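Local coordinates for protein formate dehydrogenase subunit beta (Desulfovibrio gigas, PDB 1H0H) that serves as the electron-transfer subunit of a formate dehydrogenase, carrying three [4Fe-4S] clusters that relay electrons in the reversible oxidation of formate to carbon dioxide, at residues L66-I76 and D193-H203. Residues are numbered along the deposited sequence; the frame is centred on the assembly and turned at random.
Sequences LFFPDQCRHCI and DDVRVIFLTAH. With SF4 (iron/sulfur cluster), chain N; SF4 (iron/sulfur cluster), chain M.
Phe68 and Phe199 stack where two antiparallel strands from different sheets face each other through their side chains, and the cluster-binding loop that follows the first strand is bonded to the start of the second through backbone. The short strand axes, 9.3 Å apart at 178°, are too distant for sheet pairing, and the two phenyl rings bridge the interval. Their centroids lie 4.1 Å apart with planes at 18°, an offset face-to-face stack in which CZ of Phe68 sits over the centre of the Phe199 ring. The ring end of Phe68 comes close to strand 197-201, its CG anti to the backbone N (chi1 -160°). Pro69 O meets the Phe199 ring edge 3.5 Å from CE2, and the Arg73 guanidinium is steeply inclined to that ring, its NE 3.7 Å from CE1. Arg73 NH1 forms a salt bridge with Asp70, whose other carboxylate oxygen pairs with Arg53.

Beyond the strand the two segments converge. Arg73 O accepts from both Arg196 N and Val197 N, each at 2.9 Å; the first lies nearly along the C=O axis, the second above the carbonyl plane. Ile76 N donates to Asp194 O at 3.0 Å, a straighter bond. Two waters lie at the Arg196 guanidinium edge and join it to Cys75 O and Ile76 O, while its NH1 donates to Lys2 O.

Cys72 SG binds FE2 and Cys75 SG binds FE3 of one [4Fe-4S] cluster, each at 2.3 Å, while Gln71 NE2 lies near a second cluster and its OE1 is hydrogen-bonded by Lys50. The two N-H groups gripping Arg73 O should restrain the backbone between the two cysteine ligands, consistent with a firmly held cluster site.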
loop_
_atom_site.group_PDB
_atom_site.type_symbol
_atom_site.label_atom_id
_atom_site.label_comp_id
_atom_site.label_asym_id
_atom_site.label_seq_id
_atom_site.Cartn_x
_atom_site.Cartn_y
_atom_site.Cartn_z
ATOM N N LEU B 66 25.800 -1.623 -2.856
ATOM C CA LEU B 66 26.411 -0.555 -2.076
ATOM C C LEU B 66 25.984 0.806 -2.539
ATOM O O LEU B 66 26.060 1.121 -3.721
ATOM C CB LEU B 66 27.941 -0.641 -2.137
ATOM C CG LEU B 66 28.508 -2.003 -1.740
ATOM C CD1 LEU B 66 30.044 -2.005 -1.760
ATOM C CD2 LEU B 66 27.977 -2.435 -0.365
ATOM N N PHE B 67 25.577 1.618 -1.580
ATOM C CA PHE B 67 25.041 2.933 -1.850
ATOM C C PHE B 67 25.933 4.033 -1.258
ATOM O O PHE B 67 26.448 3.890 -0.158
ATOM C CB PHE B 67 23.635 3.036 -1.263
ATOM C CG PHE B 67 22.707 1.915 -1.680
ATOM C CD1 PHE B 67 22.640 1.504 -2.995
ATOM C CD2 PHE B 67 21.893 1.280 -0.753
ATOM C CE1 PHE B 67 21.795 0.468 -3.377
ATOM C CE2 PHE B 67 21.047 0.244 -1.132
ATOM C CZ PHE B 67 20.977 -0.149 -2.451
ATOM N N PHE B 68 26.040 5.141 -1.980
ATOM C CA PHE B 68 26.873 6.281 -1.603
ATOM C C PHE B 68 26.177 7.576 -2.028
ATOM O O PHE B 68 26.175 7.931 -3.208
ATOM C CB PHE B 68 28.217 6.147 -2.339
ATOM C CG PHE B 68 29.332 6.931 -1.738
ATOM C CD1 PHE B 68 30.079 6.411 -0.681
ATOM C CD2 PHE B 68 29.685 8.156 -2.254
ATOM C CE1 PHE B 68 31.156 7.148 -0.120
ATOM C CE2 PHE B 68 30.734 8.887 -1.695
ATOM C CZ PHE B 68 31.468 8.382 -0.636
ATOM N N PRO B 69 25.566 8.283 -1.088
ATOM C CA PRO B 69 24.840 9.535 -1.397
ATOM C C PRO B 69 25.838 10.696 -1.466
ATOM O O PRO B 69 26.010 11.458 -0.514
ATOM C CB PRO B 69 23.908 9.720 -0.198
ATOM C CG PRO B 69 24.401 8.851 0.866
ATOM C CD PRO B 69 25.485 7.920 0.329
ATOM N N ASP B 70 26.436 10.833 -2.643
ATOM C CA ASP B 70 27.558 11.711 -2.892
ATOM C C ASP B 70 27.174 13.193 -2.910
ATOM O O ASP B 70 26.067 13.556 -3.295
ATOM C CB ASP B 70 28.185 11.272 -4.218
ATOM C CG ASP B 70 29.621 11.620 -4.324
ATOM O OD1 ASP B 70 30.164 12.266 -3.400
ATOM O OD2 ASP B 70 30.284 11.297 -5.326
ATOM N N GLN B 71 28.081 14.024 -2.423
ATOM C CA GLN B 71 27.936 15.466 -2.411
ATOM C C GLN B 71 29.332 16.017 -2.067
ATOM O O GLN B 71 30.213 15.272 -1.640
ATOM C CB GLN B 71 26.931 15.917 -1.336
ATOM C CG GLN B 71 27.411 15.568 0.059
ATOM C CD GLN B 71 26.487 16.041 1.204
ATOM O OE1 GLN B 71 25.738 15.247 1.774
ATOM N NE2 GLN B 71 26.573 17.323 1.553
ATOM N N CYS B 72 29.500 17.327 -2.216
ATOM C CA CYS B 72 30.744 18.000 -1.845
ATOM C C CYS B 72 31.139 17.630 -0.407
ATOM O O CYS B 72 30.275 17.527 0.462
ATOM C CB CYS B 72 30.552 19.502 -1.927
ATOM S SG CYS B 72 31.899 20.449 -1.213
ATOM N N ARG B 73 32.430 17.473 -0.146
ATOM C CA ARG B 73 32.884 17.081 1.195
ATOM C C ARG B 73 33.089 18.262 2.136
ATOM O O ARG B 73 33.392 18.067 3.288
ATOM C CB ARG B 73 34.216 16.353 1.103
ATOM C CG ARG B 73 34.201 15.176 0.152
ATOM C CD ARG B 73 33.266 14.011 0.549
ATOM N NE ARG B 73 33.630 12.829 -0.225
ATOM C CZ ARG B 73 33.216 12.595 -1.465
ATOM N NH1 ARG B 73 32.407 13.469 -2.093
ATOM N NH2 ARG B 73 33.614 11.494 -2.075
ATOM N N HIS B 74 32.978 19.469 1.600
ATOM C CA HIS B 74 33.263 20.682 2.351
ATOM C C HIS B 74 34.599 20.566 3.074
ATOM O O HIS B 74 34.695 20.671 4.306
ATOM C CB HIS B 74 32.080 21.062 3.240
ATOM C CG HIS B 74 30.898 21.486 2.443
ATOM N ND1 HIS B 74 30.728 22.780 2.003
ATOM C CD2 HIS B 74 29.880 20.765 1.908
ATOM C CE1 HIS B 74 29.632 22.853 1.271
ATOM N NE2 HIS B 74 29.086 21.646 1.215
ATOM N N CYS B 75 35.616 20.296 2.259
ATOM C CA CYS B 75 37.005 20.172 2.707
ATOM C C CYS B 75 37.406 21.251 3.691
ATOM O O CYS B 75 37.113 22.441 3.497
ATOM C CB CYS B 75 37.933 20.221 1.498
ATOM S SG CYS B 75 37.717 18.826 0.383
ATOM N N ILE B 76 38.088 20.841 4.757
ATOM C CA ILE B 76 38.516 21.784 5.769
ATOM C C ILE B 76 39.441 22.846 5.169
ATOM O O ILE B 76 39.363 24.034 5.504
ATOM C CB ILE B 76 39.186 21.013 6.914
ATOM C CG1 ILE B 76 38.100 20.215 7.659
ATOM C CG2 ILE B 76 39.930 21.960 7.866
ATOM C CD1 ILE B 76 38.673 19.173 8.577
ATOM N N ASP B 193 40.092 13.113 8.584
ATOM C CA ASP B 193 40.798 14.286 9.083
ATOM C C ASP B 193 40.754 15.493 8.138
ATOM O O ASP B 193 41.129 16.608 8.536
ATOM C CB ASP B 193 42.259 13.936 9.330
ATOM C CG ASP B 193 42.436 12.870 10.395
ATOM O OD1 ASP B 193 41.598 12.786 11.319
ATOM O OD2 ASP B 193 43.400 12.065 10.386
ATOM N N ASP B 194 40.316 15.284 6.899
ATOM C CA ASP B 194 40.414 16.352 5.894
ATOM C C ASP B 194 39.115 16.993 5.413
ATOM O O ASP B 194 39.138 18.059 4.755
ATOM C CB ASP B 194 41.183 15.843 4.672
ATOM C CG ASP B 194 42.492 15.156 5.036
ATOM O OD1 ASP B 194 43.366 15.827 5.587
ATOM O OD2 ASP B 194 42.748 13.951 4.784
ATOM N N VAL B 195 37.982 16.371 5.728
ATOM C CA VAL B 195 36.710 16.847 5.188
ATOM C C VAL B 195 35.655 17.073 6.264
ATOM O O VAL B 195 35.794 16.599 7.379
ATOM C CB VAL B 195 36.145 15.839 4.160
ATOM C CG1 VAL B 195 37.187 15.570 3.068
ATOM C CG2 VAL B 195 35.760 14.536 4.833
ATOM N N ARG B 196 34.593 17.795 5.917
ATOM C CA ARG B 196 33.498 17.995 6.863
ATOM C C ARG B 196 32.353 16.999 6.655
ATOM O O ARG B 196 31.596 16.711 7.578
ATOM C CB ARG B 196 32.980 19.432 6.805
ATOM C CG ARG B 196 33.973 20.445 7.380
ATOM C CD ARG B 196 33.541 21.887 7.145
ATOM N NE ARG B 196 34.546 22.788 7.662
ATOM C CZ ARG B 196 34.679 23.067 8.949
ATOM N NH1 ARG B 196 33.840 22.515 9.807
ATOM N NH2 ARG B 196 35.646 23.885 9.386
ATOM N N VAL B 197 32.229 16.472 5.447
ATOM C CA VAL B 197 31.243 15.442 5.182
ATOM C C VAL B 197 31.960 14.100 5.292
ATOM O O VAL B 197 32.695 13.695 4.373
ATOM C CB VAL B 197 30.592 15.611 3.786
ATOM C CG1 VAL B 197 29.554 14.513 3.537
ATOM C CG2 VAL B 197 29.906 16.962 3.666
ATOM N N ILE B 198 31.749 13.400 6.408
ATOM C CA ILE B 198 32.471 12.160 6.663
ATOM C C ILE B 198 31.654 10.888 6.351
ATOM O O ILE B 198 30.674 10.606 7.047
ATOM C CB ILE B 198 32.963 12.090 8.125
ATOM C CG1 ILE B 198 33.783 13.330 8.509
ATOM C CG2 ILE B 198 33.790 10.787 8.333
ATOM C CD1 ILE B 198 34.073 13.451 10.033
ATOM N N PHE B 199 32.039 10.141 5.311
ATOM C CA PHE B 199 31.359 8.878 4.980
ATOM C C PHE B 199 31.990 7.658 5.655
ATOM O O PHE B 199 33.228 7.520 5.692
ATOM C CB PHE B 199 31.374 8.583 3.491
ATOM C CG PHE B 199 30.637 9.570 2.652
ATOM C CD1 PHE B 199 31.254 10.741 2.259
ATOM C CD2 PHE B 199 29.345 9.294 2.192
ATOM C CE1 PHE B 199 30.606 11.620 1.448
ATOM C CE2 PHE B 199 28.678 10.182 1.382
ATOM C CZ PHE B 199 29.306 11.361 1.022
ATOM N N LEU B 200 31.132 6.796 6.197
ATOM C CA LEU B 200 31.538 5.502 6.705
ATOM C C LEU B 200 31.172 4.494 5.640
ATOM O O LEU B 200 30.048 4.528 5.118
ATOM C CB LEU B 200 30.799 5.143 8.001
ATOM C CG LEU B 200 30.971 3.693 8.486
ATOM C CD1 LEU B 200 32.440 3.392 8.811
ATOM C CD2 LEU B 200 30.129 3.388 9.702
ATOM N N THR B 201 32.122 3.640 5.277
ATOM C CA THR B 201 31.861 2.541 4.354
ATOM C C THR B 201 32.191 1.257 5.059
ATOM O O THR B 201 33.019 1.247 5.974
ATOM C CB THR B 201 32.660 2.661 3.043
ATOM O OG1 THR B 201 34.058 2.899 3.308
ATOM C CG2 THR B 201 32.177 3.848 2.241
ATOM N N ALA B 202 31.539 0.171 4.648
ATOM C CA ALA B 202 31.752 -1.114 5.283
ATOM C C ALA B 202 32.820 -1.941 4.563
ATOM O O ALA B 202 33.227 -2.972 5.050
ATOM C CB ALA B 202 30.434 -1.891 5.368
ATOM N N HIS B 203 33.245 -1.472 3.399
ATOM C CA HIS B 203 34.235 -2.167 2.594
ATOM C C HIS B 203 35.084 -1.128 1.890
ATOM O O HIS B 203 34.846 0.066 2.029
ATOM C CB HIS B 203 33.542 -3.040 1.531
ATOM C CG HIS B 203 32.397 -3.831 2.066
ATOM N ND1 HIS B 203 32.535 -5.117 2.527
ATOM C CD2 HIS B 203 31.098 -3.499 2.246
ATOM C CE1 HIS B 203 31.365 -5.555 2.958
ATOM N NE2 HIS B 203 30.476 -4.591 2.794
HETATM FE FE1 SF4 N . 35.895 19.316 -4.039
HETATM FE FE2 SF4 N . 33.867 20.201 -2.390
HETATM FE FE3 SF4 N . 36.505 19.724 -1.376
HETATM FE FE4 SF4 N . 36.046 21.846 -3.087
HETATM S S1 SF4 N . 35.206 21.595 -0.886
HETATM S S2 SF4 N . 37.723 20.447 -3.253
HETATM S S3 SF4 N . 34.371 20.942 -4.490
HETATM S S4 SF4 N . 34.955 18.139 -2.242
HETATM FE FE1 SF4 M . 21.965 20.866 1.132
HETATM FE FE2 SF4 M . 22.398 18.152 1.181
HETATM FE FE3 SF4 M . 24.312 19.861 0.137
HETATM FE FE4 SF4 M . 21.950 19.406 -1.205
HETATM S S1 SF4 M . 23.600 17.867 -0.662
HETATM S S2 SF4 M . 23.008 21.404 -0.808
HETATM S S3 SF4 M . 20.466 19.146 0.413
HETATM S S4 SF4 M . 23.651 19.919 2.303
HETATM O O HOH W 1 35.609 23.762 5.200
HETATM O O HOH W 2 37.772 24.913 7.715
#